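Local coordinates for YbbR family protein (Desulfitobacterium hafniense, PDB 3LYW) that is of unknown function; this construct is a small all-beta piece of a longer protein of the YbbR family, at residues L5-P15 / V40-S50. Residues are numbered along the deposited sequence; the frame is centred on the assembly and turned at random.
Sequences LTLSLIAKNTP and VNELFAYVDLS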
ATOM      1  N   LEU A   5       7.726  10.013   2.824  1.00 20.15           N
ATOM      2  CA  LEU A   5       6.896   9.393   3.842  1.00 21.48           C
ATOM      3  C   LEU A   5       7.117   7.898   3.988  1.00 23.83           C
ATOM      4  O   LEU A   5       7.562   7.224   3.063  1.00 25.91           O
ATOM      5  CB  LEU A   5       5.421   9.640   3.512  1.00 21.94           C
ATOM      6  CG  LEU A   5       5.119  11.059   3.018  1.00 24.04           C
ATOM      7  CD1 LEU A   5       3.665  11.161   2.586  1.00 26.92           C
ATOM      8  CD2 LEU A   5       5.449  12.054   4.099  1.00 26.55           C
ATOM      9  N   THR A   6       6.801   7.393   5.175  1.00 20.37           N
ATOM     10  CA  THR A   6       6.889   5.971   5.480  1.00 27.75           C
ATOM     11  C   THR A   6       5.467   5.591   5.863  1.00 29.24           C
ATOM     12  O   THR A   6       4.985   5.967   6.937  1.00 27.76           O
ATOM     13  CB  THR A   6       7.830   5.708   6.656  1.00 26.59           C
ATOM     14  OG1 THR A   6       9.130   6.209   6.321  1.00 24.47           O
ATOM     15  CG2 THR A   6       7.917   4.212   6.952  1.00 32.14           C
ATOM     16  N   LEU A   7       4.790   4.871   4.974  1.00 19.17           N
ATOM     17  CA  LEU A   7       3.404   4.496   5.213  1.00 20.54           C
ATOM     18  C   LEU A   7       3.258   3.001   5.443  1.00 22.12           C
ATOM     19  O   LEU A   7       4.063   2.204   4.945  1.00 18.63           O
ATOM     20  CB  LEU A   7       2.549   4.889   4.011  1.00 23.36           C
ATOM     21  CG  LEU A   7       2.739   6.313   3.499  1.00 28.73           C
ATOM     22  CD1 LEU A   7       1.978   6.472   2.197  1.00 28.51           C
ATOM     23  CD2 LEU A   7       2.282   7.314   4.544  1.00 34.80           C
ATOM     24  N   SER A   8       2.243   2.618   6.208  1.00 22.44           N
ATOM     25  CA  SER A   8       2.000   1.208   6.436  1.00 24.17           C
ATOM     26  C   SER A   8       1.200   0.731   5.220  1.00 19.34           C
ATOM     27  O   SER A   8       0.489   1.518   4.579  1.00 17.51           O
ATOM     28  CB  SER A   8       1.217   1.003   7.731  1.00 27.95           C
ATOM     29  OG  SER A   8       0.035   1.769   7.733  1.00 47.41           O
ATOM     30  N   LEU A   9       1.331  -0.549   4.892  1.00 18.54           N
ATOM     31  CA  LEU A   9       0.640  -1.121   3.743  1.00 17.58           C
ATOM     32  C   LEU A   9      -0.650  -1.814   4.155  1.00 19.17           C
ATOM     33  O   LEU A   9      -0.669  -2.600   5.098  1.00 22.04           O
ATOM     34  CB  LEU A   9       1.559  -2.116   3.028  1.00 16.84           C
ATOM     35  CG  LEU A   9       1.060  -2.697   1.696  1.00 21.32           C
ATOM     36  CD1 LEU A   9       0.747  -1.576   0.722  1.00 18.72           C
ATOM     37  CD2 LEU A   9       2.111  -3.625   1.117  1.00 23.00           C
ATOM     38  N   ILE A  10      -1.724  -1.503   3.439  1.00 17.78           N
ATOM     39  CA  ILE A  10      -3.045  -2.055   3.712  1.00 23.30           C
ATOM     40  C   ILE A  10      -3.573  -2.854   2.531  1.00 18.98           C
ATOM     41  O   ILE A  10      -3.368  -2.480   1.373  1.00 23.97           O
ATOM     42  CB  ILE A  10      -4.050  -0.932   4.018  1.00 17.09           C
ATOM     43  CG1 ILE A  10      -3.638  -0.224   5.305  1.00 30.53           C
ATOM     44  CG2 ILE A  10      -5.461  -1.495   4.133  1.00 25.35           C
ATOM     45  CD1 ILE A  10      -3.416  -1.171   6.472  1.00 18.97           C
ATOM     46  N   ALA A  11      -4.244  -3.960   2.819  1.00 14.24           N
ATOM     47  CA  ALA A  11      -4.786  -4.767   1.740  1.00 17.03           C
ATOM     48  C   ALA A  11      -6.253  -4.421   1.529  1.00 19.09           C
ATOM     49  O   ALA A  11      -7.007  -4.336   2.488  1.00 25.77           O
ATOM     50  CB  ALA A  11      -4.642  -6.235   2.072  1.00 21.35           C
ATOM     51  N   LYS A  12      -6.649  -4.212   0.278  1.00 16.56           N
ATOM     52  CA  LYS A  12      -8.043  -3.915  -0.028  1.00 16.66           C
ATOM     53  C   LYS A  12      -8.669  -5.078  -0.804  1.00 16.18           C
ATOM     54  O   LYS A  12      -7.986  -5.814  -1.522  1.00 15.92           O
ATOM     55  CB  LYS A  12      -8.146  -2.631  -0.848  1.00 18.84           C
ATOM     56  CG  LYS A  12      -7.540  -1.413  -0.186  1.00 22.70           C
ATOM     57  CD  LYS A  12      -8.343  -0.945   1.025  1.00 18.75           C
ATOM     58  CE  LYS A  12      -7.783   0.372   1.564  1.00 22.88           C
ATOM     59  NZ  LYS A  12      -8.520   0.860   2.760  1.00 23.22           N
ATOM     60  N   ASN A  13      -9.974  -5.246  -0.636  1.00 13.93           N
ATOM     61  CA  ASN A  13     -10.721  -6.290  -1.303  1.00 16.05           C
ATOM     62  C   ASN A  13     -10.181  -7.700  -1.118  1.00 18.56           C
ATOM     63  O   ASN A  13     -10.190  -8.503  -2.049  1.00 15.17           O
ATOM     64  CB  ASN A  13     -10.841  -5.947  -2.787  1.00 24.63           C
ATOM     65  CG  ASN A  13     -11.471  -4.584  -3.010  1.00 22.19           C
ATOM     66  OD1 ASN A  13     -10.842  -3.679  -3.546  1.00 30.13           O
ATOM     67  ND2 ASN A  13     -12.714  -4.431  -2.587  1.00 16.02           N
ATOM     68  N   THR A  14      -9.708  -8.002   0.087  1.00 16.73           N
ATOM     69  CA  THR A  14      -9.210  -9.339   0.376  1.00 20.37           C
ATOM     70  C   THR A  14     -10.407 -10.270   0.198  1.00 22.44           C
ATOM     71  O   THR A  14     -11.444 -10.075   0.823  1.00 22.88           O
ATOM     72  CB  THR A  14      -8.714  -9.459   1.833  1.00 17.69           C
ATOM     73  OG1 THR A  14      -7.597  -8.583   2.038  1.00 20.67           O
ATOM     74  CG2 THR A  14      -8.288 -10.898   2.137  1.00 21.98           C
ATOM     75  N   PRO A  15     -10.273 -11.296  -0.652  1.00 15.73           N
ATOM     76  CA  PRO A  15     -11.366 -12.236  -0.890  1.00 23.24           C
ATOM     77  C   PRO A  15     -11.973 -12.750   0.398  1.00 27.86           C
ATOM     78  O   PRO A  15     -11.266 -12.999   1.361  1.00 20.57           O
ATOM     79  CB  PRO A  15     -10.692 -13.340  -1.687  1.00 29.64           C
ATOM     80  CG  PRO A  15      -9.722 -12.570  -2.520  1.00 24.40           C
ATOM     81  CD  PRO A  15      -9.115 -11.613  -1.505  1.00 18.67           C
ATOM     82  N   VAL A  40       0.431  11.752   8.658  1.00 37.55           N
ATOM     83  CA  VAL A  40       1.214  10.717   8.002  1.00 45.69           C
ATOM     84  C   VAL A  40       0.739   9.313   8.373  1.00 49.91           C
ATOM     85  O   VAL A  40       0.620   8.443   7.507  1.00 51.09           O
ATOM     86  CB  VAL A  40       2.710  10.847   8.364  1.00 48.22           C
ATOM     87  CG1 VAL A  40       3.524   9.793   7.624  1.00 53.22           C
ATOM     88  CG2 VAL A  40       3.207  12.243   8.025  1.00 50.36           C
ATOM     89  N   ASN A  41       0.469   9.094   9.658  1.00 52.61           N
ATOM     90  CA  ASN A  41       0.016   7.784  10.122  1.00 54.72           C
ATOM     91  C   ASN A  41      -1.405   7.492   9.655  1.00 50.99           C
ATOM     92  O   ASN A  41      -1.843   6.341   9.651  1.00 51.01           O
ATOM     93  CB  ASN A  41       0.092   7.703  11.651  1.00 60.25           C
ATOM     94  CG  ASN A  41      -0.191   6.304  12.177  1.00 67.41           C
ATOM     95  OD1 ASN A  41      -1.297   5.784  12.032  1.00 73.00           O
ATOM     96  ND2 ASN A  41       0.813   5.689  12.788  1.00 68.84           N
ATOM     97  N   GLU A  42      -2.125   8.538   9.264  1.00 44.38           N
ATOM     98  CA  GLU A  42      -3.481   8.355   8.783  1.00 36.45           C
ATOM     99  C   GLU A  42      -3.479   8.109   7.281  1.00 39.53           C
ATOM    100  O   GLU A  42      -4.528   7.895   6.669  1.00 38.81           O
ATOM    101  N   LEU A  43      -2.288   8.148   6.684  1.00 38.65           N
ATOM    102  CA  LEU A  43      -2.125   7.924   5.248  1.00 39.71           C
ATOM    103  C   LEU A  43      -1.634   6.497   5.048  1.00 30.62           C
ATOM    104  O   LEU A  43      -0.816   5.997   5.829  1.00 29.84           O
ATOM    105  CB  LEU A  43      -1.111   8.908   4.663  1.00 46.87           C
ATOM    106  CG  LEU A  43      -1.451  10.387   4.856  1.00 49.92           C
ATOM    107  CD1 LEU A  43      -0.400  11.241   4.173  1.00 54.43           C
ATOM    108  CD2 LEU A  43      -2.834  10.681   4.288  1.00 50.55           C
ATOM    109  N   PHE A  44      -2.104   5.850   3.987  1.00 21.41           N
ATOM    110  CA  PHE A  44      -1.731   4.461   3.749  1.00 17.79           C
ATOM    111  C   PHE A  44      -1.420   4.135   2.299  1.00 20.58           C
ATOM    112  O   PHE A  44      -1.872   4.815   1.368  1.00 21.85           O
ATOM    113  CB  PHE A  44      -2.865   3.534   4.206  1.00 23.97           C
ATOM    114  CG  PHE A  44      -3.243   3.685   5.648  1.00 23.90           C
ATOM    115  CD1 PHE A  44      -2.412   3.215   6.654  1.00 32.97           C
ATOM    116  CD2 PHE A  44      -4.433   4.306   5.998  1.00 35.10           C
ATOM    117  CE1 PHE A  44      -2.774   3.336   7.995  1.00 32.91           C
ATOM    118  CE2 PHE A  44      -4.805   4.434   7.333  1.00 32.11           C
ATOM    119  CZ  PHE A  44      -3.971   3.959   8.332  1.00 32.52           C
ATOM    120  N   ALA A  45      -0.633   3.085   2.129  1.00 20.20           N
ATOM    121  CA  ALA A  45      -0.281   2.580   0.817  1.00 15.79           C
ATOM    122  C   ALA A  45      -1.178   1.356   0.782  1.00 19.18           C
ATOM    123  O   ALA A  45      -1.587   0.869   1.835  1.00 15.23           O
ATOM    124  CB  ALA A  45       1.182   2.166   0.778  1.00 23.50           C
ATOM    125  N   TYR A  46      -1.489   0.839  -0.396  1.00 15.74           N
ATOM    126  CA  TYR A  46      -2.351  -0.330  -0.434  1.00 16.85           C
ATOM    127  C   TYR A  46      -2.077  -1.267  -1.592  1.00 17.58           C
ATOM    128  O   TYR A  46      -1.433  -0.891  -2.574  1.00 15.67           O
ATOM    129  CB  TYR A  46      -3.822   0.112  -0.492  1.00 20.73           C
ATOM    130  CG  TYR A  46      -4.225   0.768  -1.795  1.00 16.78           C
ATOM    131  CD1 TYR A  46      -4.631   0.010  -2.893  1.00 14.48           C
ATOM    132  CD2 TYR A  46      -4.164   2.149  -1.939  1.00 19.73           C
ATOM    133  CE1 TYR A  46      -4.963   0.617  -4.104  1.00 20.11           C
ATOM    134  CE2 TYR A  46      -4.498   2.764  -3.137  1.00 27.23           C
ATOM    135  CZ  TYR A  46      -4.893   1.996  -4.211  1.00 24.22           C
ATOM    136  OH  TYR A  46      -5.209   2.607  -5.392  1.00 20.63           O
ATOM    137  N   VAL A  47      -2.540  -2.501  -1.431  1.00 14.97           N
ATOM    138  CA  VAL A  47      -2.470  -3.507  -2.472  1.00 17.88           C
ATOM    139  C   VAL A  47      -3.926  -3.923  -2.656  1.00 17.01           C
ATOM    140  O   VAL A  47      -4.681  -4.021  -1.689  1.00 16.90           O
ATOM    141  CB  VAL A  47      -1.606  -4.717  -2.071  1.00 14.64           C
ATOM    142  CG1 VAL A  47      -0.152  -4.318  -2.087  1.00 18.36           C
ATOM    143  CG2 VAL A  47      -2.008  -5.235  -0.677  1.00 16.03           C
ATOM    144  N   ASP A  48      -4.321  -4.134  -3.905  1.00 18.88           N
ATOM    145  CA  ASP A  48      -5.694  -4.505  -4.215  1.00 17.65           C
ATOM    146  C   ASP A  48      -5.749  -5.991  -4.558  1.00 18.01           C
ATOM    147  O   ASP A  48      -5.285  -6.410  -5.618  1.00 19.07           O
ATOM    148  CB  ASP A  48      -6.190  -3.664  -5.399  1.00 14.72           C
ATOM    149  CG  ASP A  48      -7.689  -3.751  -5.588  1.00 25.76           C
ATOM    150  OD1 ASP A  48      -8.327  -4.588  -4.914  1.00 26.04           O
ATOM    151  OD2 ASP A  48      -8.229  -2.983  -6.411  1.00 27.66           O
ATOM    152  N   LEU A  49      -6.329  -6.782  -3.659  1.00 17.80           N
ATOM    153  CA  LEU A  49      -6.431  -8.229  -3.853  1.00 13.54           C
ATOM    154  C   LEU A  49      -7.704  -8.648  -4.568  1.00 18.21           C
ATOM    155  O   LEU A  49      -8.052  -9.824  -4.594  1.00 17.59           O
ATOM    156  CB  LEU A  49      -6.354  -8.945  -2.497  1.00 17.77           C
ATOM    157  CG  LEU A  49      -4.946  -9.187  -1.933  1.00 21.64           C
ATOM    158  CD1 LEU A  49      -4.123  -7.938  -2.045  1.00 19.78           C
ATOM    159  CD2 LEU A  49      -5.037  -9.627  -0.467  1.00 21.45           C
ATOM    160  N   SER A  50      -8.405  -7.686  -5.147  1.00 23.32           N
ATOM    161  CA  SER A  50      -9.644  -7.992  -5.845  1.00 25.66           C
ATOM    162  C   SER A  50      -9.477  -9.185  -6.772  1.00 25.22           C
ATOM    163  O   SER A  50      -8.542  -9.240  -7.565  1.00 27.18           O
ATOM    164  CB  SER A  50     -10.116  -6.783  -6.656  1.00 25.58           C
ATOM    165  OG  SER A  50     -10.425  -5.683  -5.822  1.00 38.63           O
TER
HETATM  166  O   HOH W   1       2.641   6.408   8.268  1.00 58.24           O
HETATM  167  O   HOH W   2       0.860   4.681   7.407  1.00 27.02           O
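Leu9 CG stands anti to the backbone N (chi1 -173°), which lays CD1 over the peptide joining Ala45 to Tyr46 and brings CD2 to Val47 CG1, 4.0 Å away. The two segments form a parallel strand pair, 5-12 beside 44-48, within the mixed sheet of this piece, probably one YbbR domain of the longer protein. Phe44 CG is instead anti to the carbonyl carbon (chi1 -58°), and the ring edge meets Ser8, with CD1 3.0 Å from OG. Ile10 CG1 packs against the same ring. Five backbone hydrogen bonds run from Ala45 N to Ser8 O at one end to Leu49 N to Lys12 O at the other. The shortest is Lys12 N to Val47 O, 2.8 Å and nearly straight. Leu9, Ala11, Ala45 and Val47 share one face of the sheet; Val79 of strand 69-85 covers Leu9 and Val47. Ile10, Lys12, Tyr46 and Asp48 lie on the other face.

Toward the N-terminal end of the pair the backbones move apart. A water bridges the gap, donating to Leu43 O and accepting from Ser8 N at 2.8 Å. Leu7 CD2 fits against the Val40-Leu43 turn, 3.8 Å from Leu43 CB.

At the end of strand 44-48, Asp48 makes an Asx turn, its OD1 accepting from Ser50 N at 3.1 Å and from Ser50 OG at 2.5 Å. Replacing it with an alanine would probably leave Ser50 N and OG without their shared acceptor and the turn less firmly fixed. Both donors approach OD1 from the same face of the carboxylate, Ser50 N from above its plane and Ser50 OG on the syn side.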